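Local coordinates for protein transcriptional regulator, MerR family (Bacillus thuringiensis serovar konkukian, PDB 3GPV) that probably binds promoter DNA as a dimeric transcription factor of the MerR family, with a winged helix-turn-helix head and a long dimerisation helix, at residues Gln39-Phe44 against Gln81-Ser86; Phe44-Glu49 against Ile54-Ala59. One frame throughout, in Å; residues are numbered along the deposited sequence.

Contact 1. Residues Gln39-Phe44 against Gln81-Ser86; sequences QGLFPF and QFIDWS
This is an apolar loop-to-helix contact in the MerR-type DNA-binding head, where the loop that follows helix 30-38 packs against helix 76-88 through L41, P43, F44 and I83. In the winged helix-turn-helix fold of the family this loop leads from the helix-turn-helix into the wing. G40, the first residue past the preceding helix, closes it off in a Schellman motif; its positive phi (65°), a conformation that suits glycine, lets the chain leave the helix. I83 is the one helix residue carrying the apolar contacts, and its two branches divide the work. CG2, anti to the backbone N, meets the proline ring, with I83 CG2 3.5 Å from P43 CD, and comes to the edge of the F44 ring, near its plane, with I83 CG2 4.1 Å from F44 CE2. The other branch, carried on CG1 beside the backbone N (chi1 -63°), sends CD1 to L41. A beta-branched residue suits this place because it can meet L41 with one branch, P43 and F44 with the other, while P43 and F44 offer stiff rings. L41 and I83 both also lean on I66 of helix 57-70, and F44 stacks on Y62 of the same helix. The fit around L41 is tight: I83 CD1 sits 3.2 Å from L41 CD2, closer than usual for two methyls, and equally 3.2 Å from L41 O, a buried carbonyl oxygen with no polar partner in the model.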
# COMPACT_ATOMS: atom_id res chain seq x y z
N GLN B 39 -7.65 -1.80 18.34
CA GLN B 39 -6.32 -2.37 18.20
C GLN B 39 -5.43 -1.88 19.34
O GLN B 39 -4.25 -2.23 19.42
CB GLN B 39 -5.71 -2.00 16.85
CG GLN B 39 -6.44 -2.60 15.66
CD GLN B 39 -6.39 -4.12 15.64
OE1 GLN B 39 -5.31 -4.72 15.55
NE2 GLN B 39 -7.56 -4.75 15.71
N GLY B 40 -6.01 -1.06 20.22
CA GLY B 40 -5.30 -0.53 21.36
C GLY B 40 -4.15 0.39 21.02
O GLY B 40 -3.06 0.25 21.57
N LEU B 41 -4.39 1.34 20.13
CA LEU B 41 -3.35 2.28 19.71
C LEU B 41 -3.46 3.65 20.39
O LEU B 41 -2.59 4.50 20.23
CB LEU B 41 -3.37 2.44 18.18
CG LEU B 41 -3.14 1.18 17.33
CD1 LEU B 41 -3.06 1.55 15.85
CD2 LEU B 41 -1.86 0.49 17.77
N PHE B 42 -4.53 3.85 21.16
CA PHE B 42 -4.73 5.12 21.84
C PHE B 42 -4.76 4.98 23.36
O PHE B 42 -5.73 5.41 24.00
CB PHE B 42 -6.04 5.78 21.39
CG PHE B 42 -6.20 5.88 19.90
CD1 PHE B 42 -5.16 6.33 19.10
CD2 PHE B 42 -7.43 5.59 19.31
CE1 PHE B 42 -5.33 6.49 17.73
CE2 PHE B 42 -7.62 5.74 17.94
CZ PHE B 42 -6.57 6.19 17.15
N PRO B 43 -3.72 4.40 23.97
CA PRO B 43 -3.72 4.26 25.43
C PRO B 43 -3.57 5.61 26.11
O PRO B 43 -3.80 5.74 27.31
CB PRO B 43 -2.52 3.35 25.69
CG PRO B 43 -2.33 2.61 24.39
CD PRO B 43 -2.57 3.69 23.38
N PHE B 44 -3.18 6.61 25.32
CA PHE B 44 -2.94 7.96 25.81
C PHE B 44 -4.14 8.90 25.77
O PHE B 44 -4.01 10.09 26.03
CB PHE B 44 -1.82 8.57 24.99
CG PHE B 44 -1.98 8.36 23.52
CD1 PHE B 44 -2.88 9.11 22.79
CD2 PHE B 44 -1.26 7.37 22.86
CE1 PHE B 44 -3.07 8.89 21.43
CE2 PHE B 44 -1.43 7.13 21.50
CZ PHE B 44 -2.33 7.89 20.79
N GLN B 81 3.42 -1.73 19.36
CA GLN B 81 4.66 -1.91 20.11
C GLN B 81 5.35 -0.56 20.24
O GLN B 81 5.97 -0.27 21.27
CB GLN B 81 5.56 -2.90 19.38
CG GLN B 81 6.79 -3.30 20.15
CD GLN B 81 7.43 -4.55 19.57
OE1 GLN B 81 7.83 -4.58 18.41
NE2 GLN B 81 7.51 -5.60 20.38
N PHE B 82 5.23 0.25 19.20
CA PHE B 82 5.83 1.58 19.19
C PHE B 82 5.13 2.46 20.22
O PHE B 82 5.76 3.22 20.95
CB PHE B 82 5.67 2.22 17.80
CG PHE B 82 5.97 3.69 17.78
CD1 PHE B 82 7.27 4.15 17.88
CD2 PHE B 82 4.94 4.61 17.70
CE1 PHE B 82 7.56 5.52 17.90
CE2 PHE B 82 5.21 5.98 17.72
CZ PHE B 82 6.52 6.43 17.82
N ILE B 83 3.81 2.34 20.27
CA ILE B 83 2.99 3.10 21.20
C ILE B 83 3.27 2.69 22.64
O ILE B 83 3.44 3.54 23.51
CB ILE B 83 1.51 2.89 20.89
CG1 ILE B 83 1.22 3.41 19.49
CG2 ILE B 83 0.65 3.59 21.92
CD1 ILE B 83 -0.14 2.97 18.96
N ASP B 84 3.30 1.39 22.88
CA ASP B 84 3.56 0.88 24.22
C ASP B 84 4.92 1.35 24.70
O ASP B 84 5.07 1.75 25.86
CB ASP B 84 3.48 -0.65 24.25
CG ASP B 84 2.07 -1.16 24.01
OD1 ASP B 84 1.11 -0.51 24.48
OD2 ASP B 84 1.92 -2.22 23.36
N TRP B 85 5.92 1.30 23.82
CA TRP B 85 7.26 1.76 24.18
C TRP B 85 7.26 3.25 24.49
O TRP B 85 7.91 3.68 25.44
CB TRP B 85 8.26 1.50 23.05
CG TRP B 85 8.74 0.09 22.95
CD1 TRP B 85 8.77 -0.84 23.94
CD2 TRP B 85 9.32 -0.54 21.80
NE1 TRP B 85 9.33 -2.01 23.49
CE2 TRP B 85 9.68 -1.85 22.17
CE3 TRP B 85 9.57 -0.11 20.49
CZ2 TRP B 85 10.28 -2.75 21.28
CZ3 TRP B 85 10.17 -1.01 19.60
CH2 TRP B 85 10.52 -2.31 20.00
N SER B 86 6.54 4.02 23.69
CA SER B 86 6.46 5.46 23.90
C SER B 86 5.84 5.73 25.27
O SER B 86 6.20 6.69 25.94
CB SER B 86 5.61 6.13 22.81
OG SER B 86 6.18 5.94 21.53

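Contact 2. Residues Phe44-Glu49 against Ile54-Ala59; sequences FLQRNE and IFNEEA
The wing hairpin and the start of the helix after it make this contact, L45 and Q46 on one side meeting I54, F55, N56 and A59 on the other. Q46 and I54 form an antiparallel hydrogen-bonded pair: I54 N donates to Q46 O at 3.0 Å, and Q46 N returns a longer bond to I54 O at 3.3 Å. L45 lies over the F55 ring, its CD1 held 3.6 Å from the ring centroid and 13° off the normal, a CH-pi contact. L45 CD1 also reaches A59 CB at 3.8 Å, where alanine is small enough to let leucine and the F44 ring come close to the helix. In the winged helix-turn-helix fold this hairpin is the wing, and N56 is the N-cap of helix 57-70. Its CG stands between the backbone N and the carbonyl carbon (chi1 49°), which brings N56 OD1 to A59 N at 2.7 Å in a capping bond nearly along the C=O axis; asparagine's short amide suits that reach. A water lies within hydrogen-bonding distance of both N56 OD1 (2.8 Å) and F44 O (2.9 Å). At the hairpin's far end, N48 OD1 accepts from the backbone N of G51 and D52, while R47 NH1 bonds to G51 O.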
# COMPACT_ATOMS: atom_id res chain seq x y z
N PHE B 44 -3.18 6.61 25.32
CA PHE B 44 -2.94 7.96 25.81
C PHE B 44 -4.14 8.90 25.77
O PHE B 44 -4.01 10.09 26.03
CB PHE B 44 -1.82 8.57 24.99
CG PHE B 44 -1.98 8.36 23.52
CD1 PHE B 44 -2.88 9.11 22.79
CD2 PHE B 44 -1.26 7.37 22.86
CE1 PHE B 44 -3.07 8.89 21.43
CE2 PHE B 44 -1.43 7.13 21.50
CZ PHE B 44 -2.33 7.89 20.79
N LEU B 45 -5.31 8.37 25.45
CA LEU B 45 -6.50 9.20 25.37
C LEU B 45 -6.99 9.63 26.75
O LEU B 45 -7.07 8.83 27.68
CB LEU B 45 -7.60 8.46 24.61
CG LEU B 45 -8.01 9.11 23.29
CD1 LEU B 45 -6.81 9.74 22.59
CD2 LEU B 45 -8.67 8.06 22.42
N GLN B 46 -7.32 10.92 26.87
CA GLN B 46 -7.79 11.50 28.12
C GLN B 46 -9.31 11.44 28.26
O GLN B 46 -10.00 10.86 27.41
CB GLN B 46 -7.34 12.95 28.23
CG GLN B 46 -6.42 13.23 29.40
CD GLN B 46 -5.03 12.63 29.21
OE1 GLN B 46 -4.29 13.03 28.31
NE2 GLN B 46 -4.68 11.67 30.06
N ARG B 47 -9.80 12.06 29.33
CA ARG B 47 -11.23 12.11 29.65
C ARG B 47 -11.67 13.56 29.79
O ARG B 47 -10.91 14.41 30.26
CB ARG B 47 -11.50 11.42 30.99
CG ARG B 47 -11.08 9.97 31.06
CD ARG B 47 -12.22 9.06 30.67
NE ARG B 47 -11.80 7.66 30.62
CZ ARG B 47 -12.52 6.70 30.06
NH1 ARG B 47 -13.68 6.98 29.50
NH2 ARG B 47 -12.06 5.45 30.05
N ASN B 48 -12.89 13.86 29.37
CA ASN B 48 -13.40 15.21 29.50
C ASN B 48 -14.29 15.21 30.75
O ASN B 48 -14.45 14.18 31.40
CB ASN B 48 -14.19 15.62 28.26
CG ASN B 48 -15.39 14.74 28.00
OD1 ASN B 48 -15.62 13.75 28.69
ND2 ASN B 48 -16.17 15.10 26.98
N GLU B 49 -14.85 16.37 31.08
CA GLU B 49 -15.69 16.50 32.26
C GLU B 49 -16.82 15.47 32.29
O GLU B 49 -17.28 15.07 33.35
CB GLU B 49 -16.27 17.91 32.34
CG GLU B 49 -15.25 19.02 32.14
CD GLU B 49 -14.10 18.96 33.14
OE1 GLU B 49 -13.34 17.97 33.13
OE2 GLU B 49 -13.97 19.91 33.95
N ILE B 54 -11.23 11.67 24.74
CA ILE B 54 -10.92 12.70 23.76
C ILE B 54 -9.44 12.85 23.48
O ILE B 54 -8.59 12.28 24.18
CB ILE B 54 -11.45 14.07 24.23
CG1 ILE B 54 -10.73 14.50 25.51
CG2 ILE B 54 -12.95 13.99 24.48
CD1 ILE B 54 -11.00 13.64 26.73
N PHE B 55 -9.14 13.64 22.46
CA PHE B 55 -7.77 13.90 22.03
C PHE B 55 -7.26 15.27 22.44
O PHE B 55 -7.87 16.28 22.09
CB PHE B 55 -7.66 13.81 20.50
CG PHE B 55 -7.80 12.43 19.95
CD1 PHE B 55 -6.67 11.71 19.55
CD2 PHE B 55 -9.05 11.84 19.82
CE1 PHE B 55 -6.80 10.42 19.03
CE2 PHE B 55 -9.18 10.55 19.30
CZ PHE B 55 -8.05 9.84 18.90
N ASN B 56 -6.16 15.32 23.18
CA ASN B 56 -5.55 16.60 23.51
C ASN B 56 -4.47 16.77 22.43
O ASN B 56 -4.31 15.90 21.57
CB ASN B 56 -4.91 16.61 24.91
CG ASN B 56 -4.02 15.42 25.16
OD1 ASN B 56 -3.52 14.79 24.23
ND2 ASN B 56 -3.82 15.09 26.44
N GLU B 57 -3.73 17.87 22.48
CA GLU B 57 -2.70 18.13 21.48
C GLU B 57 -1.67 17.01 21.35
O GLU B 57 -1.23 16.69 20.25
CB GLU B 57 -2.00 19.45 21.80
CG GLU B 57 -1.23 20.04 20.62
CD GLU B 57 -0.56 21.36 20.97
OE1 GLU B 57 0.38 21.36 21.80
OE2 GLU B 57 -0.97 22.39 20.41
N GLU B 58 -1.27 16.42 22.47
CA GLU B 58 -0.29 15.35 22.40
C GLU B 58 -0.88 14.07 21.79
O GLU B 58 -0.20 13.34 21.07
CB GLU B 58 0.28 15.05 23.79
CG GLU B 58 1.34 13.96 23.77
CD GLU B 58 2.46 14.19 24.76
OE1 GLU B 58 2.23 14.03 25.98
OE2 GLU B 58 3.58 14.54 24.31
N ALA B 59 -2.16 13.82 22.08
CA ALA B 59 -2.82 12.64 21.55
C ALA B 59 -2.86 12.71 20.03
O ALA B 59 -2.72 11.70 19.36
CB ALA B 59 -4.25 12.54 22.11
O HOH W 1 -2.52 12.53 25.45

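Both contacts belong to the DNA-binding head and share F44, which presents its ring edge to I83 in contact 1 and meets A59 in contact 2; Y62 stacks on the same ring. Contact 1 sets the loop against helix 76-88 and is purely apolar across its two segments, with L41 and I83 buried. Contact 2 joins the wing strands to each other and to the start of helix 57-70. It is mixed: I54, F55 and A59 are buried, whereas Q46 and R47 are exposed; backbone bonds cross it, and a helix cap within 54-59 adds to its polar side. F42 of 39-44, whose side chain points away from 81-86, instead meets F55 of 54-59 edge-to-face, so the two contacts touch.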